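Long-range contact in hypothetical protein MJ1247 (Methanocaldococcus jannaschii, PDB 1JEO), which catalyses the isomerization between 3-hexulose 6-phosphate and fructose 6-phosphate, a sugar-phosphate interconversion on the route to ribose 5-phosphate: residues A40-I45 and S79-D84. Residues are numbered along the deposited sequence; the frame is centred on the assembly and turned at random.
Sequences AKKIFI and SYEKDD
Lys42, next to strand 43-46, meets Asp84, the residue before strand 85-89, and their pairing illustrates how a charged network can tie a loop to a neighbouring strand of the sheet. The two strands are neighbours in the parallel sheet of the SIS domain, and the 79-84 loop leads into the second. The ammonium NZ of Lys42 lies 2.8 Å from Asp84 OD2 and uses that oxygen's syn lone pair, the one on the side of OD1. Bends at chi3 and chi4 (-62° and -65°) turn the end of the lysine toward the loop, where NZ also forms a salt bridge to Glu81 OE1 whose hydrogen bond is weak, and a weak, long hydrogen bond to the carbonyl of Ser79.

Hydrogen bonds extend the role of the aspartate. The backbone N of Glu81 reaches Asp84 OD2 over 2.8 Å from above the carboxylate plane, so one oxygen both accepts the lysine and braces the type I turn from Glu81 to Asp84. Its partner OD1 takes a weak bond from the backbone N of Lys42, while Lys41 N gives a nearly straight 3.1 Å bond to Asp83 O. An asparagine in place of Asp84 would probably take away the carboxylate charge facing the Lys42 ammonium, leaving Glu81 as its acidic partner in this contact and loosening the hold of the strand on the loop.

Aromatic packing continues the contact along the strand. The edge of Tyr80 is directed at the face of Phe44 in an offset edge-to-face pair, planes 69° apart, with Tyr80 CD1 3.5 Å from Phe44 CD1. Beyond this pair, Tyr80 OH hydrogen-bonds Asn109, whose amide also binds Lys82 O. At the edge of the phenylalanine ring, CE1 comes within 3.4 Å of Asp84 OD2.

One buried carboxylate thus faces a lysine, two backbone amides and a ring edge, an environment likely to favour its ionised form and to fix the turn leading into strand 85-89.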
loop_
_atom_site.group_PDB
_atom_site.type_symbol
_atom_site.label_atom_id
_atom_site.label_comp_id
_atom_site.label_asym_id
_atom_site.label_seq_id
_atom_site.Cartn_x
_atom_site.Cartn_y
_atom_site.Cartn_z
ATOM N N ALA A 40 3.020 -13.511 -5.448
ATOM C CA ALA A 40 4.378 -13.206 -4.989
ATOM C C ALA A 40 4.906 -14.197 -3.958
ATOM O O ALA A 40 4.130 -14.784 -3.200
ATOM C CB ALA A 40 4.442 -11.803 -4.421
ATOM N N LYS A 41 6.226 -14.388 -3.958
ATOM C CA LYS A 41 6.898 -15.277 -3.011
ATOM C C LYS A 41 7.009 -14.495 -1.693
ATOM O O LYS A 41 6.525 -14.946 -0.655
ATOM C CB LYS A 41 8.286 -15.670 -3.543
ATOM C CG LYS A 41 8.963 -16.842 -2.828
ATOM C CD LYS A 41 8.313 -18.182 -3.162
ATOM C CE LYS A 41 8.989 -19.326 -2.416
ATOM N NZ LYS A 41 8.358 -20.645 -2.708
ATOM N N LYS A 42 7.623 -13.311 -1.761
ATOM C CA LYS A 42 7.777 -12.419 -0.605
ATOM C C LYS A 42 7.271 -11.030 -1.011
ATOM O O LYS A 42 7.386 -10.636 -2.175
ATOM C CB LYS A 42 9.238 -12.332 -0.116
ATOM C CG LYS A 42 9.949 -13.673 0.131
ATOM C CD LYS A 42 11.275 -13.551 0.892
ATOM C CE LYS A 42 12.347 -12.732 0.167
ATOM N NZ LYS A 42 12.838 -13.300 -1.112
ATOM N N ILE A 43 6.662 -10.314 -0.064
ATOM C CA ILE A 43 6.119 -8.975 -0.317
ATOM C C ILE A 43 6.875 -7.930 0.505
ATOM O O ILE A 43 7.012 -8.063 1.721
ATOM C CB ILE A 43 4.589 -8.909 -0.002
ATOM C CG1 ILE A 43 3.844 -9.986 -0.801
ATOM C CG2 ILE A 43 4.014 -7.534 -0.388
ATOM C CD1 ILE A 43 2.591 -10.475 -0.160
ATOM N N PHE A 44 7.364 -6.896 -0.178
ATOM C CA PHE A 44 8.126 -5.815 0.452
ATOM C C PHE A 44 7.389 -4.486 0.392
ATOM O O PHE A 44 6.896 -4.087 -0.659
ATOM C CB PHE A 44 9.494 -5.657 -0.222
ATOM C CG PHE A 44 10.429 -6.808 0.008
ATOM C CD1 PHE A 44 10.275 -8.018 -0.702
ATOM C CD2 PHE A 44 11.492 -6.684 0.916
ATOM C CE1 PHE A 44 11.174 -9.090 -0.511
ATOM C CE2 PHE A 44 12.401 -7.752 1.119
ATOM C CZ PHE A 44 12.240 -8.957 0.402
ATOM N N ILE A 45 7.297 -3.815 1.537
ATOM C CA ILE A 45 6.623 -2.520 1.622
ATOM C C ILE A 45 7.633 -1.456 2.066
ATOM O O ILE A 45 8.489 -1.724 2.910
ATOM C CB ILE A 45 5.446 -2.518 2.666
ATOM C CG1 ILE A 45 4.610 -3.809 2.620
ATOM C CG2 ILE A 45 4.571 -1.265 2.493
ATOM C CD1 ILE A 45 3.802 -4.053 1.382
ATOM N N SER A 79 16.831 -10.122 1.247
ATOM C CA SER A 79 17.064 -9.694 -0.125
ATOM C C SER A 79 15.820 -9.813 -0.987
ATOM O O SER A 79 14.999 -10.717 -0.796
ATOM C CB SER A 79 18.175 -10.539 -0.751
ATOM O OG SER A 79 17.891 -11.919 -0.615
ATOM N N TYR A 80 15.689 -8.869 -1.914
ATOM C CA TYR A 80 14.590 -8.821 -2.870
ATOM C C TYR A 80 15.000 -9.730 -4.029
ATOM O O TYR A 80 16.077 -9.557 -4.608
ATOM C CB TYR A 80 14.407 -7.377 -3.347
ATOM C CG TYR A 80 13.201 -7.119 -4.225
ATOM C CD1 TYR A 80 11.918 -7.001 -3.670
ATOM C CD2 TYR A 80 13.341 -6.988 -5.619
ATOM C CE1 TYR A 80 10.791 -6.759 -4.488
ATOM C CE2 TYR A 80 12.223 -6.748 -6.448
ATOM C CZ TYR A 80 10.954 -6.634 -5.875
ATOM O OH TYR A 80 9.872 -6.382 -6.678
ATOM N N GLU A 81 14.166 -10.729 -4.318
ATOM C CA GLU A 81 14.434 -11.688 -5.392
ATOM C C GLU A 81 13.470 -11.510 -6.572
ATOM O O GLU A 81 12.513 -10.737 -6.479
ATOM C CB GLU A 81 14.417 -13.115 -4.839
ATOM C CG GLU A 81 15.559 -13.383 -3.854
ATOM C CD GLU A 81 15.508 -14.763 -3.232
ATOM O OE1 GLU A 81 14.555 -15.049 -2.474
ATOM O OE2 GLU A 81 16.438 -15.558 -3.490
ATOM N N LYS A 82 13.742 -12.207 -7.680
ATOM C CA LYS A 82 12.946 -12.107 -8.917
ATOM C C LYS A 82 11.439 -12.387 -8.854
ATOM O O LYS A 82 10.674 -11.792 -9.610
ATOM C CB LYS A 82 13.597 -12.919 -10.051
ATOM C CG LYS A 82 13.733 -14.419 -9.800
ATOM C CD LYS A 82 14.346 -15.126 -11.006
ATOM C CE LYS A 82 14.366 -16.641 -10.829
ATOM N NZ LYS A 82 12.995 -17.239 -10.797
ATOM N N ASP A 83 11.020 -13.247 -7.928
ATOM C CA ASP A 83 9.608 -13.603 -7.778
ATOM C C ASP A 83 8.894 -12.798 -6.688
ATOM O O ASP A 83 7.766 -13.128 -6.302
ATOM C CB ASP A 83 9.467 -15.109 -7.505
ATOM C CG ASP A 83 9.920 -15.966 -8.678
ATOM O OD1 ASP A 83 10.735 -16.885 -8.457
ATOM O OD2 ASP A 83 9.462 -15.722 -9.817
ATOM N N ASP A 84 9.540 -11.726 -6.229
ATOM C CA ASP A 84 8.986 -10.872 -5.175
ATOM C C ASP A 84 8.218 -9.650 -5.675
ATOM O O ASP A 84 8.239 -9.321 -6.864
ATOM C CB ASP A 84 10.087 -10.440 -4.195
ATOM C CG ASP A 84 10.737 -11.611 -3.470
ATOM O OD1 ASP A 84 10.139 -12.706 -3.406
ATOM O OD2 ASP A 84 11.852 -11.432 -2.943
#